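Local coordinates for Lin1840 protein (Listeria innocua serovar 6a, PDB 4ZOC), which probably releases beta-D-glucose by hydrolysing terminal non-reducing beta-D-glucosyl residues, as a glycoside hydrolase family 3 beta-glucosidase of beta-1,2-glucan metabolism, at residues E8-M13 with R331-K336; L23-F28 with M47-A52; D68-Q73 with G348-D353; A123-A128 with D361-K366; A289-M294 with G318-N323. The protein carries 2 engineered substitutions. One frame throughout, in Å; residues are numbered along the deposited sequence.

Contact 1 (E8-M13 with R331-K336)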
# COMPACT_ATOMS: atom_id res chain seq x y z
N GLU A 8 -33.18 -36.06 10.04
CA GLU A 8 -34.01 -36.92 9.21
C GLU A 8 -34.23 -36.27 7.82
O GLU A 8 -34.19 -36.93 6.77
CB GLU A 8 -35.32 -37.18 9.96
CG GLU A 8 -36.35 -37.99 9.20
CD GLU A 8 -37.62 -38.17 10.02
OE1 GLU A 8 -37.77 -39.28 10.55
OE2 GLU A 8 -38.43 -37.21 10.18
N LEU A 9 -34.41 -34.95 7.77
CA LEU A 9 -34.53 -34.25 6.45
C LEU A 9 -33.34 -34.48 5.55
O LEU A 9 -33.50 -34.81 4.37
CB LEU A 9 -34.76 -32.75 6.65
CG LEU A 9 -36.20 -32.30 6.93
CD1 LEU A 9 -36.18 -30.83 7.32
CD2 LEU A 9 -37.12 -32.53 5.74
N VAL A 10 -32.14 -34.27 6.11
CA VAL A 10 -30.94 -34.46 5.34
C VAL A 10 -30.96 -35.88 4.78
O VAL A 10 -30.67 -36.09 3.60
CB VAL A 10 -29.67 -34.29 6.21
CG1 VAL A 10 -28.43 -34.35 5.33
CG2 VAL A 10 -29.71 -32.95 6.95
N SER A 11 -31.28 -36.84 5.65
CA SER A 11 -31.32 -38.28 5.26
C SER A 11 -32.26 -38.56 4.15
O SER A 11 -31.94 -39.37 3.34
CB SER A 11 -31.72 -39.19 6.38
OG SER A 11 -30.89 -38.94 7.47
N GLN A 12 -33.40 -37.89 4.14
CA GLN A 12 -34.46 -38.07 3.11
C GLN A 12 -34.26 -37.33 1.80
O GLN A 12 -34.91 -37.68 0.79
CB GLN A 12 -35.79 -37.65 3.67
CG GLN A 12 -36.28 -38.48 4.82
CD GLN A 12 -37.54 -37.80 5.36
OE1 GLN A 12 -37.51 -36.64 5.78
NE2 GLN A 12 -38.68 -38.46 5.23
N MET A 13 -33.44 -36.29 1.80
CA MET A 13 -33.22 -35.53 0.58
C MET A 13 -32.44 -36.29 -0.47
O MET A 13 -31.51 -37.00 -0.18
CB MET A 13 -32.52 -34.17 0.91
CG MET A 13 -33.36 -33.22 1.77
SD MET A 13 -32.35 -31.90 2.46
CE MET A 13 -32.31 -30.76 1.10
N ARG A 331 -26.05 -27.42 7.97
CA ARG A 331 -25.96 -26.02 8.41
C ARG A 331 -27.13 -25.08 7.94
O ARG A 331 -27.69 -24.27 8.75
CB ARG A 331 -24.56 -25.47 8.10
CG ARG A 331 -23.49 -26.11 8.96
CD ARG A 331 -22.10 -25.43 8.87
NE ARG A 331 -21.45 -25.66 7.60
CZ ARG A 331 -20.58 -26.64 7.33
NH1 ARG A 331 -20.04 -26.73 6.12
NH2 ARG A 331 -20.22 -27.49 8.27
N MET A 332 -27.53 -25.24 6.69
CA MET A 332 -28.65 -24.48 6.10
C MET A 332 -29.95 -24.80 6.88
O MET A 332 -30.71 -23.93 7.26
CB MET A 332 -28.77 -24.81 4.60
CG MET A 332 -27.77 -24.10 3.67
SD MET A 332 -28.11 -22.30 3.64
CE MET A 332 -29.61 -22.32 2.61
N LEU A 333 -30.19 -26.09 7.10
CA LEU A 333 -31.42 -26.47 7.78
C LEU A 333 -31.38 -25.98 9.24
O LEU A 333 -32.41 -25.48 9.74
CB LEU A 333 -31.60 -27.97 7.72
CG LEU A 333 -32.26 -28.56 6.49
CD1 LEU A 333 -32.33 -27.78 5.22
CD2 LEU A 333 -31.94 -30.04 6.32
N ASN A 334 -30.21 -26.05 9.90
CA ASN A 334 -30.04 -25.54 11.30
C ASN A 334 -30.34 -24.04 11.37
O ASN A 334 -31.03 -23.64 12.23
CB ASN A 334 -28.63 -25.77 11.89
CG ASN A 334 -28.42 -27.18 12.42
OD1 ASN A 334 -29.37 -27.92 12.61
ND2 ASN A 334 -27.17 -27.57 12.58
N LEU A 335 -29.85 -23.23 10.41
CA LEU A 335 -30.24 -21.81 10.32
C LEU A 335 -31.74 -21.63 10.23
O LEU A 335 -32.34 -20.78 10.94
CB LEU A 335 -29.54 -21.15 9.15
CG LEU A 335 -29.96 -19.70 8.84
CD1 LEU A 335 -29.73 -18.78 10.01
CD2 LEU A 335 -29.27 -19.19 7.58
N LYS A 336 -32.36 -22.44 9.36
CA LYS A 336 -33.77 -22.28 9.14
C LYS A 336 -34.49 -22.64 10.43
O LYS A 336 -35.46 -21.97 10.83
CB LYS A 336 -34.28 -23.12 8.00
CG LYS A 336 -33.71 -22.70 6.68
CD LYS A 336 -33.98 -23.58 5.50
CE LYS A 336 -33.66 -22.76 4.25
NZ LYS A 336 -33.91 -23.45 2.98
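L333 reaches out from helix 322-338 and sets one methyl, CD2, among three side chains of helix 3-12 and the residue that follows it. L333 CD2 faces the groove between L9 and V10, 3.9 Å from L9 CB and 3.7 Å from V10 CG2. M13 closes the group more loosely, with its sulfur SD 4.3 Å from L333 CD2. The contact is purely apolar and every residue that touches is buried, which suits leucine, valine and methionine. All three partners meet the same CD2 branch. L333 takes an unusual rotation about its CB-CG bond (chi2 20°), close to eclipsed and probably somewhat strained. M13 is brought to the interface by the end of its helix: its backbone N bonds to L9 O at 3.0 Å, which places it one turn beyond L9, and M13 is the first residue to leave helical geometry, before helix 15-21 begins. V10 uses the methyl CG2, which stands beside its backbone N, while CG1 lies anti to that N (chi1 -174°). Farther out, polar groups hold helix 322-338 in place. K336, a buried lysine, gives its NZ to three oxygens, Q21 OE1, G58 O and P85 O, and R331 forms a salt bridge with D299. G58 and P85 lie just before strands 59-61 and 87-90, which places the K336 end of helix 322-338 by the starts of those strands, with Q21 of helix 15-21 against L333 and M13, and V87 of strand 87-90 against M332.

Contact 2 (L23-F28 with M47-A52); sequences LQLSPF and MKLTDA
L25 and L49 meet tip to tip, L25 CD2 lying 3.9 Å from L49 CD1; the whole contact is apolar, though the pairs meet in different ways. L25 reaches L49 with both methyls, L25 CD1 being 4.1 Å from L49 CD1. The other branch of L49, CD2, touches L23 CD2 at 4.2 Å, so one leucine spans two residues of the strand. M47 slides past L25 in the opposite direction, and its bend at chi3 (71°) turns CE to within 4.2 Å of L25 CD2. Flexible, branched or thioether chains suit such a buried seam, where only apolar surface is met across the two segments.

Backbone features present these side chains. K48 follows helix 37-47 in a Schellman motif with positive phi, which ends the helix and lets the chain turn off, with L49 directed at the strand. T50 then serves as N-cap of helix 51-54, its side chain capping a backbone N just beyond 47-52.

Backbone hydrogen bonds tie strand 23-25 to its parallel neighbours, L23 and L25 to S59, Q24 to E301 and M303. L23 and L25 alternate with Q24, facing the helical layer. This is the beta-alpha-beta crossover between strands 23-25 and 59-61 of a TIM barrel.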
# COMPACT_ATOMS: atom_id res chain seq x y z
N LEU A 23 -27.98 -23.19 -3.11
CA LEU A 23 -28.14 -22.12 -4.06
C LEU A 23 -29.06 -20.99 -3.52
O LEU A 23 -30.13 -21.24 -2.97
CB LEU A 23 -28.71 -22.66 -5.32
CG LEU A 23 -29.04 -21.64 -6.40
CD1 LEU A 23 -27.81 -21.05 -7.03
CD2 LEU A 23 -29.92 -22.31 -7.40
N GLN A 24 -28.62 -19.76 -3.70
CA GLN A 24 -29.41 -18.57 -3.42
C GLN A 24 -29.70 -17.78 -4.69
O GLN A 24 -28.79 -17.52 -5.49
CB GLN A 24 -28.69 -17.67 -2.38
CG GLN A 24 -29.50 -16.50 -1.90
CD GLN A 24 -28.70 -15.69 -0.94
OE1 GLN A 24 -27.65 -15.09 -1.32
NE2 GLN A 24 -29.12 -15.68 0.32
N LEU A 25 -30.98 -17.39 -4.83
CA LEU A 25 -31.49 -16.68 -6.00
C LEU A 25 -32.20 -15.39 -5.68
O LEU A 25 -32.77 -15.26 -4.61
CB LEU A 25 -32.40 -17.58 -6.83
CG LEU A 25 -31.77 -18.84 -7.30
CD1 LEU A 25 -32.91 -19.62 -7.99
CD2 LEU A 25 -30.64 -18.64 -8.26
N SER A 26 -32.20 -14.46 -6.66
CA SER A 26 -33.00 -13.25 -6.56
C SER A 26 -34.49 -13.63 -6.58
O SER A 26 -34.83 -14.70 -7.13
CB SER A 26 -32.71 -12.38 -7.75
OG SER A 26 -31.41 -11.81 -7.64
N PRO A 27 -35.37 -12.80 -6.01
CA PRO A 27 -36.75 -13.27 -5.81
C PRO A 27 -37.53 -13.57 -7.11
O PRO A 27 -38.46 -14.44 -7.15
CB PRO A 27 -37.42 -12.13 -5.07
CG PRO A 27 -36.56 -10.90 -5.36
CD PRO A 27 -35.16 -11.50 -5.37
N PHE A 28 -37.22 -12.82 -8.15
CA PHE A 28 -38.01 -12.92 -9.40
C PHE A 28 -37.65 -14.14 -10.23
O PHE A 28 -38.23 -14.38 -11.30
CB PHE A 28 -37.88 -11.63 -10.25
CG PHE A 28 -36.49 -11.15 -10.42
CD1 PHE A 28 -35.73 -11.68 -11.43
CD2 PHE A 28 -35.96 -10.14 -9.61
CE1 PHE A 28 -34.42 -11.23 -11.61
CE2 PHE A 28 -34.64 -9.71 -9.78
CZ PHE A 28 -33.90 -10.26 -10.78
N MET A 47 -29.05 -18.47 -16.91
CA MET A 47 -28.45 -19.28 -15.78
C MET A 47 -28.68 -20.78 -15.94
O MET A 47 -28.18 -21.56 -15.16
CB MET A 47 -29.04 -18.80 -14.46
CG MET A 47 -28.70 -17.32 -14.20
SD MET A 47 -29.23 -16.76 -12.60
CE MET A 47 -28.14 -17.57 -11.46
N LYS A 48 -29.51 -21.13 -16.93
CA LYS A 48 -29.90 -22.51 -17.23
C LYS A 48 -30.58 -23.17 -16.04
O LYS A 48 -30.34 -24.37 -15.72
CB LYS A 48 -28.69 -23.29 -17.78
CG LYS A 48 -28.19 -22.63 -19.10
CD LYS A 48 -26.80 -23.03 -19.56
CE LYS A 48 -26.62 -24.53 -19.73
NZ LYS A 48 -25.85 -25.20 -18.62
N LEU A 49 -31.45 -22.40 -15.38
CA LEU A 49 -32.17 -22.89 -14.20
C LEU A 49 -33.50 -23.44 -14.67
O LEU A 49 -34.14 -22.80 -15.52
CB LEU A 49 -32.42 -21.80 -13.15
CG LEU A 49 -31.16 -21.22 -12.48
CD1 LEU A 49 -31.49 -19.88 -11.84
CD2 LEU A 49 -30.69 -22.27 -11.52
N THR A 50 -33.89 -24.57 -14.08
CA THR A 50 -35.18 -25.20 -14.32
C THR A 50 -36.05 -25.17 -13.08
O THR A 50 -35.61 -24.81 -11.98
CB THR A 50 -34.90 -26.67 -14.61
OG1 THR A 50 -34.32 -27.26 -13.44
CG2 THR A 50 -33.94 -26.83 -15.80
N ASP A 51 -37.27 -25.67 -13.20
CA ASP A 51 -38.12 -25.74 -12.04
C ASP A 51 -37.56 -26.62 -10.96
O ASP A 51 -37.78 -26.42 -9.75
CB ASP A 51 -39.50 -26.27 -12.43
CG ASP A 51 -40.33 -25.24 -13.10
OD1 ASP A 51 -40.04 -24.05 -12.94
OD2 ASP A 51 -41.32 -25.60 -13.78
N ALA A 52 -36.92 -27.69 -11.38
CA ALA A 52 -36.34 -28.56 -10.41
C ALA A 52 -35.28 -27.82 -9.56
O ALA A 52 -35.07 -28.14 -8.38
CB ALA A 52 -35.75 -29.79 -11.11

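Contact 3 (D68-Q73 with G348-D353)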
# COMPACT_ATOMS: atom_id res chain seq x y z
N ASP A 68 -43.91 -9.96 -1.52
CA ASP A 68 -42.98 -10.67 -2.35
C ASP A 68 -42.61 -11.96 -1.60
O ASP A 68 -42.75 -13.09 -2.14
CB ASP A 68 -41.74 -9.82 -2.68
CG ASP A 68 -41.08 -10.17 -4.01
OD1 ASP A 68 -41.58 -11.05 -4.76
OD2 ASP A 68 -40.00 -9.59 -4.30
N MET A 69 -42.18 -11.81 -0.37
CA MET A 69 -41.80 -12.95 0.46
C MET A 69 -42.95 -13.97 0.59
O MET A 69 -42.81 -15.19 0.34
CB MET A 69 -41.33 -12.44 1.82
CG MET A 69 -40.95 -13.48 2.85
SD MET A 69 -42.24 -14.40 3.67
CE MET A 69 -42.77 -13.19 4.88
N ILE A 70 -44.11 -13.49 0.97
CA ILE A 70 -45.26 -14.41 1.22
C ILE A 70 -45.65 -15.16 -0.02
O ILE A 70 -45.89 -16.39 0.04
CB ILE A 70 -46.45 -13.66 1.84
CG1 ILE A 70 -46.14 -13.21 3.26
CG2 ILE A 70 -47.73 -14.53 1.81
CD1 ILE A 70 -47.00 -12.05 3.72
N GLY A 71 -45.66 -14.47 -1.17
CA GLY A 71 -46.04 -15.08 -2.45
C GLY A 71 -45.05 -16.18 -2.82
O GLY A 71 -45.42 -17.25 -3.24
N ILE A 72 -43.75 -15.86 -2.66
CA ILE A 72 -42.70 -16.77 -3.00
C ILE A 72 -42.70 -17.97 -2.09
O ILE A 72 -42.57 -19.09 -2.60
CB ILE A 72 -41.32 -16.05 -2.99
CG1 ILE A 72 -41.19 -15.09 -4.17
CG2 ILE A 72 -40.17 -17.06 -3.02
CD1 ILE A 72 -40.01 -14.12 -3.99
N GLN A 73 -42.77 -17.74 -0.77
CA GLN A 73 -42.72 -18.82 0.20
C GLN A 73 -43.99 -19.72 0.02
O GLN A 73 -43.93 -20.97 0.09
CB GLN A 73 -42.67 -18.25 1.60
CG GLN A 73 -42.46 -19.25 2.73
CD GLN A 73 -41.01 -19.75 2.76
OE1 GLN A 73 -40.58 -20.53 1.88
NE2 GLN A 73 -40.26 -19.31 3.76
N GLY A 348 -43.87 -14.69 11.43
CA GLY A 348 -44.68 -13.73 12.13
C GLY A 348 -45.68 -12.96 11.29
O GLY A 348 -46.54 -12.33 11.82
N LEU A 349 -45.60 -13.06 9.97
CA LEU A 349 -46.35 -12.18 9.14
C LEU A 349 -47.69 -12.69 8.58
O LEU A 349 -48.47 -11.90 8.09
CB LEU A 349 -45.49 -11.76 7.97
CG LEU A 349 -44.20 -10.99 8.30
CD1 LEU A 349 -43.70 -10.36 6.97
CD2 LEU A 349 -44.42 -9.95 9.36
N LYS A 350 -47.91 -13.99 8.54
CA LYS A 350 -49.00 -14.53 7.68
C LYS A 350 -50.34 -13.94 8.04
O LYS A 350 -51.13 -13.55 7.12
CB LYS A 350 -49.09 -16.06 7.77
CG LYS A 350 -50.00 -16.71 6.71
CD LYS A 350 -49.53 -16.43 5.29
CE LYS A 350 -49.93 -17.55 4.32
NZ LYS A 350 -50.62 -17.01 3.14
N ASN A 351 -50.61 -13.87 9.35
CA ASN A 351 -51.84 -13.23 9.85
C ASN A 351 -51.61 -11.97 10.67
O ASN A 351 -52.40 -11.65 11.59
CB ASN A 351 -52.57 -14.25 10.72
CG ASN A 351 -52.85 -15.53 9.95
OD1 ASN A 351 -52.31 -16.58 10.29
ND2 ASN A 351 -53.65 -15.44 8.86
N ASN A 352 -50.53 -11.27 10.37
CA ASN A 352 -50.12 -10.15 11.16
C ASN A 352 -49.36 -9.19 10.26
O ASN A 352 -48.13 -9.28 10.11
CB ASN A 352 -49.25 -10.57 12.34
CG ASN A 352 -48.89 -9.40 13.23
OD1 ASN A 352 -49.58 -8.40 13.26
ND2 ASN A 352 -47.78 -9.49 13.91
N ASP A 353 -50.09 -8.26 9.66
CA ASP A 353 -49.47 -7.19 8.86
C ASP A 353 -48.78 -6.21 9.79
O ASP A 353 -49.39 -5.71 10.71
CB ASP A 353 -50.49 -6.53 7.92
CG ASP A 353 -49.89 -5.40 7.09
OD1 ASP A 353 -49.17 -4.53 7.62
OD2 ASP A 353 -50.19 -5.35 5.92
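The connection that leaves the barrel after helix 322-338 makes a type I beta turn, L349 to N352, and there L349 and K350 rest on M69 and I70 of helix 66-79. M69 CE comes 3.6 Å from L349 CD1, a close methyl-to-methyl approach between two buried side chains. M69 starts with CG anti to its backbone N (chi1 177°) and then folds at chi2 and chi3, which delivers CE to the leucine; an unbranched thioether can make such a bend easily. The second pair is of another kind: K350 passes over I70 so that the ammonium NZ stands 4.0 Å from I70 CG2, packing without a bond. The charge of K350 is met by Y346 in a cation-pi interaction and, weakly, by a long ion pair with E74.

The turn is closed by N352 N to L349 O at 3.1 Å. G348, just before it, has backbone angles at which a side chain would collide with the preceding carbonyl O, so glycine fits there. Q73 ties the helix to the connection through NE2 to P345 O, and to the start of strand 87-90 through OE1 to L86 N. On its inner side helix 66-79 lies against strand 87-90, with M69, I72 and Q73 touching F88.

Contact 4 (A123-A128 with D361-K366)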
# COMPACT_ATOMS: atom_id res chain seq x y z
N ALA A 123 -33.75 -4.23 12.30
CA ALA A 123 -34.36 -5.57 12.40
C ALA A 123 -35.87 -5.52 12.60
O ALA A 123 -36.57 -6.30 12.01
CB ALA A 123 -33.73 -6.41 13.49
N LEU A 124 -36.34 -4.56 13.40
CA LEU A 124 -37.80 -4.38 13.58
C LEU A 124 -38.47 -4.18 12.22
O LEU A 124 -39.49 -4.80 11.90
CB LEU A 124 -38.00 -3.13 14.51
CG LEU A 124 -39.45 -2.63 14.58
CD1 LEU A 124 -40.26 -3.56 15.47
CD2 LEU A 124 -39.50 -1.21 15.03
N GLU A 125 -37.88 -3.31 11.42
CA GLU A 125 -38.42 -3.00 10.10
C GLU A 125 -38.22 -4.07 9.04
O GLU A 125 -39.16 -4.40 8.30
CB GLU A 125 -37.81 -1.65 9.61
CG GLU A 125 -38.24 -0.46 10.48
CD GLU A 125 -37.84 0.85 9.89
OE1 GLU A 125 -36.92 0.87 9.03
OE2 GLU A 125 -38.45 1.89 10.28
N ALA A 126 -37.02 -4.67 9.02
CA ALA A 126 -36.65 -5.64 8.03
C ALA A 126 -37.49 -6.90 8.26
O ALA A 126 -37.99 -7.48 7.28
CB ALA A 126 -35.17 -5.99 8.12
N THR A 127 -37.69 -7.28 9.52
CA THR A 127 -38.56 -8.46 9.79
C THR A 127 -39.98 -8.18 9.41
O THR A 127 -40.69 -9.09 9.00
CB THR A 127 -38.43 -8.94 11.24
OG1 THR A 127 -38.78 -7.88 12.17
CG2 THR A 127 -37.00 -9.43 11.52
N ALA A 128 -40.44 -6.94 9.62
CA ALA A 128 -41.80 -6.55 9.22
C ALA A 128 -42.01 -6.68 7.73
O ALA A 128 -43.16 -6.94 7.32
CB ALA A 128 -42.12 -5.16 9.73
N ASP A 361 -42.55 7.44 13.87
CA ASP A 361 -41.93 8.60 14.46
C ASP A 361 -40.87 8.26 15.54
O ASP A 361 -39.87 8.93 15.60
CB ASP A 361 -42.99 9.54 15.04
CG ASP A 361 -43.82 10.17 13.95
OD1 ASP A 361 -43.47 10.05 12.75
OD2 ASP A 361 -44.84 10.77 14.27
N GLU A 362 -41.12 7.29 16.41
CA GLU A 362 -40.13 6.83 17.36
C GLU A 362 -38.82 6.42 16.64
O GLU A 362 -37.72 6.81 17.05
CB GLU A 362 -40.68 5.62 18.17
CG GLU A 362 -39.89 5.38 19.43
CD GLU A 362 -40.25 4.08 20.11
OE1 GLU A 362 -41.27 3.45 19.76
OE2 GLU A 362 -39.48 3.68 21.00
N SER A 363 -38.95 5.62 15.60
CA SER A 363 -37.78 5.17 14.84
C SER A 363 -37.08 6.38 14.16
O SER A 363 -35.85 6.47 14.22
CB SER A 363 -38.14 4.12 13.81
OG SER A 363 -38.50 2.92 14.47
N ARG A 364 -37.83 7.28 13.56
CA ARG A 364 -37.22 8.57 13.08
C ARG A 364 -36.46 9.38 14.15
O ARG A 364 -35.36 9.88 13.83
CB ARG A 364 -38.23 9.48 12.35
CG ARG A 364 -38.78 8.81 11.08
CD ARG A 364 -39.76 9.71 10.34
NE ARG A 364 -39.00 10.67 9.62
CZ ARG A 364 -39.05 10.97 8.32
NH1 ARG A 364 -39.97 10.49 7.46
NH2 ARG A 364 -38.18 11.84 7.94
N GLY A 365 -36.98 9.45 15.39
CA GLY A 365 -36.27 10.06 16.52
C GLY A 365 -34.97 9.32 16.85
O GLY A 365 -33.94 9.95 17.09
N LYS A 366 -34.98 7.98 16.77
CA LYS A 366 -33.76 7.24 17.00
C LYS A 366 -32.68 7.56 15.92
O LYS A 366 -31.51 7.74 16.24
CB LYS A 366 -34.04 5.78 17.07
CG LYS A 366 -34.83 5.43 18.31
CD LYS A 366 -35.42 4.02 18.34
CE LYS A 366 -36.22 3.84 19.61
NZ LYS A 366 -36.96 2.57 19.46
O HOH W 1 -40.00 1.97 12.50
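E125 and S363 both start with the outer atom beside the backbone N and anti to the carbonyl carbon, E125 CG at chi1 -65° and S363 OG at -69°; beyond CG the glutamate runs on extended, which carries its carboxylate across toward the serine. The two do not bond directly. OE2 of E125 lies 4.2 Å from S363 CB, and a water joins the polar ends, giving a hydrogen bond to E125 OE2 at 2.7 Å and taking one from S363 OG at 2.7 Å. L124 lies beside this bridge, its methyl CD2 4.3 Å from S363 OG. Serine suits this buried place because it is small and its hydroxyl can donate to the bridging water.

The carboxylate of E125 is buried yet richly supplied with donors: OE2 also accepts from T98 OG1 and L359 N, and OE1 from K97 N. That many donors would probably favour the charged form and fix the rotation of the group. The contact joins two parts of the fold, barrel helix 112-128 and helix 361-374, which leads into strand 376-380 of the mixed sheet in the next domain.

Within 123-128, A123 O receives both T127 N at 2.9 Å and T127 OG1 at 2.7 Å, the hydroxyl somewhat tilted from the carbonyl plane; R354 NH1 in turn bonds to that hydroxyl. On the other helix, K366 NZ forms a salt bridge with E362 OE2 at 3.2 Å, its hydrogen bond being weak, while its side chain also touches V117 and V121 of helix 112-128. R364, whose CB points away from segment 123-128, pairs with E531.

Contact 5 (A289-M294 with G318-N323); sequences AAQFSM and GKLSEN
L320 lies against Q291 and M294 of helix 286-295, and its side chain can be followed outward. CB is directed at the helix; L320 CG comes 4.4 Å from Q291 CG, so the leucine is already alongside the aliphatic part of the glutamine. At the fork, L320 CD2 approaches Q291 O at 4.1 Å, while L320 CD1 packs on M294, 4.1 Å from M294 CB. Chi1 of L320 (-131°) is well off a staggered value, so this fit probably costs some torsional strain. A branched apolar residue suits the place, since its two methyls reach two different residues of the helix.

Q291 stretches out past K319, NE2 lying 3.9 Å from K319 O, too far for a bond; that NE2 is instead bonded to E295 OE2. K319 likewise finds its partner in E317, through a salt bridge.

The loop itself is shaped by G318, whose positive phi ends helix 306-316 in a Schellman motif, and by S321, the N-cap of the next helix, with S321 OG accepting from N323 N at 3.0 Å. L320 thus lies between helices, touching L311 of helix 306-316, while M294 packs on L324, L325 and A328 of helix 322-338.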
# COMPACT_ATOMS: atom_id res chain seq x y z
N ALA A 289 -14.19 -24.67 -9.54
CA ALA A 289 -14.72 -23.64 -8.64
C ALA A 289 -15.65 -24.25 -7.59
O ALA A 289 -15.50 -24.01 -6.37
CB ALA A 289 -15.46 -22.58 -9.44
N ALA A 290 -16.55 -25.13 -8.05
CA ALA A 290 -17.43 -25.89 -7.15
C ALA A 290 -16.66 -26.77 -6.20
O ALA A 290 -16.88 -26.81 -5.00
CB ALA A 290 -18.41 -26.73 -8.02
N GLN A 291 -15.74 -27.55 -6.74
CA GLN A 291 -15.00 -28.45 -5.87
C GLN A 291 -14.25 -27.70 -4.78
O GLN A 291 -14.31 -28.04 -3.63
CB GLN A 291 -14.01 -29.28 -6.68
CG GLN A 291 -13.25 -30.30 -5.87
CD GLN A 291 -12.16 -31.00 -6.67
OE1 GLN A 291 -12.20 -31.12 -7.90
NE2 GLN A 291 -11.20 -31.52 -5.94
N PHE A 292 -13.47 -26.69 -5.18
CA PHE A 292 -12.57 -26.02 -4.22
C PHE A 292 -13.39 -25.19 -3.21
O PHE A 292 -13.09 -25.16 -2.06
CB PHE A 292 -11.55 -25.14 -4.96
CG PHE A 292 -10.73 -25.88 -6.00
CD1 PHE A 292 -10.48 -27.24 -5.87
CD2 PHE A 292 -10.16 -25.19 -7.05
CE1 PHE A 292 -9.70 -27.89 -6.84
CE2 PHE A 292 -9.35 -25.84 -7.99
CZ PHE A 292 -9.15 -27.18 -7.87
N SER A 293 -14.51 -24.61 -3.65
CA SER A 293 -15.39 -23.88 -2.74
C SER A 293 -16.04 -24.79 -1.74
O SER A 293 -16.09 -24.45 -0.60
CB SER A 293 -16.42 -23.01 -3.50
OG SER A 293 -15.70 -22.03 -4.27
N MET A 294 -16.51 -25.96 -2.15
CA MET A 294 -17.09 -26.87 -1.15
C MET A 294 -16.02 -27.45 -0.20
O MET A 294 -16.26 -27.61 1.00
CB MET A 294 -17.93 -27.99 -1.78
CG MET A 294 -18.70 -28.74 -0.71
SD MET A 294 -20.33 -29.29 -1.21
CE MET A 294 -21.28 -27.84 -0.78
N GLY A 318 -16.49 -39.33 -7.44
CA GLY A 318 -15.61 -39.51 -6.32
C GLY A 318 -14.58 -38.42 -6.14
O GLY A 318 -13.66 -38.60 -5.35
N LYS A 319 -14.74 -37.27 -6.80
CA LYS A 319 -13.79 -36.16 -6.59
C LYS A 319 -14.08 -35.34 -5.33
O LYS A 319 -13.22 -34.62 -4.83
CB LYS A 319 -13.75 -35.28 -7.82
CG LYS A 319 -13.35 -36.02 -9.11
CD LYS A 319 -13.32 -35.08 -10.29
CE LYS A 319 -12.68 -35.72 -11.52
NZ LYS A 319 -13.60 -36.66 -12.24
N LEU A 320 -15.31 -35.45 -4.81
CA LEU A 320 -15.78 -34.71 -3.63
C LEU A 320 -16.64 -35.64 -2.84
O LEU A 320 -17.51 -36.27 -3.41
CB LEU A 320 -16.67 -33.57 -4.12
CG LEU A 320 -16.64 -32.08 -3.76
CD1 LEU A 320 -18.06 -31.55 -3.71
CD2 LEU A 320 -15.83 -31.72 -2.53
N SER A 321 -16.47 -35.69 -1.55
CA SER A 321 -17.31 -36.50 -0.65
C SER A 321 -18.69 -35.91 -0.54
O SER A 321 -18.84 -34.71 -0.27
CB SER A 321 -16.71 -36.51 0.73
OG SER A 321 -17.44 -37.31 1.65
N GLU A 322 -19.70 -36.74 -0.69
CA GLU A 322 -21.06 -36.36 -0.32
C GLU A 322 -21.17 -35.87 1.13
O GLU A 322 -22.08 -35.12 1.46
CB GLU A 322 -22.02 -37.52 -0.62
CG GLU A 322 -23.48 -37.07 -0.71
CD GLU A 322 -24.41 -38.13 -1.22
OE1 GLU A 322 -23.93 -39.18 -1.66
OE2 GLU A 322 -25.62 -37.89 -1.22
N ASN A 323 -20.27 -36.29 2.03
CA ASN A 323 -20.38 -35.86 3.41
C ASN A 323 -20.19 -34.36 3.54
O ASN A 323 -20.75 -33.74 4.42
CB ASN A 323 -19.31 -36.49 4.29
CG ASN A 323 -19.46 -37.99 4.36
OD1 ASN A 323 -20.59 -38.52 4.33
ND2 ASN A 323 -18.35 -38.68 4.36

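In the fold
All five contacts have at least one segment in the TIM-barrel domain; contact 4 also takes in helix 361-374, which leads to the next domain. Contacts 1 and 5 share helix 322-338, their centres about 19 Å apart. Contact 2 reaches contact 3 through P27 CB, 3.4 Å from I72 CD1, and contact 3 reaches contact 4 where L349 CD1 lies 3.5 Å from A128 O, so the end of segment 23-28 is linked stepwise, through helices 66-79 and 112-128, to helix 361-374. Contacts 4 and 5 are farthest apart, centres about 42 Å. Contacts 2 and 5 close locally; contacts 1, 3 and 4 interleave along the chain, bringing early helices against what follows the last strand.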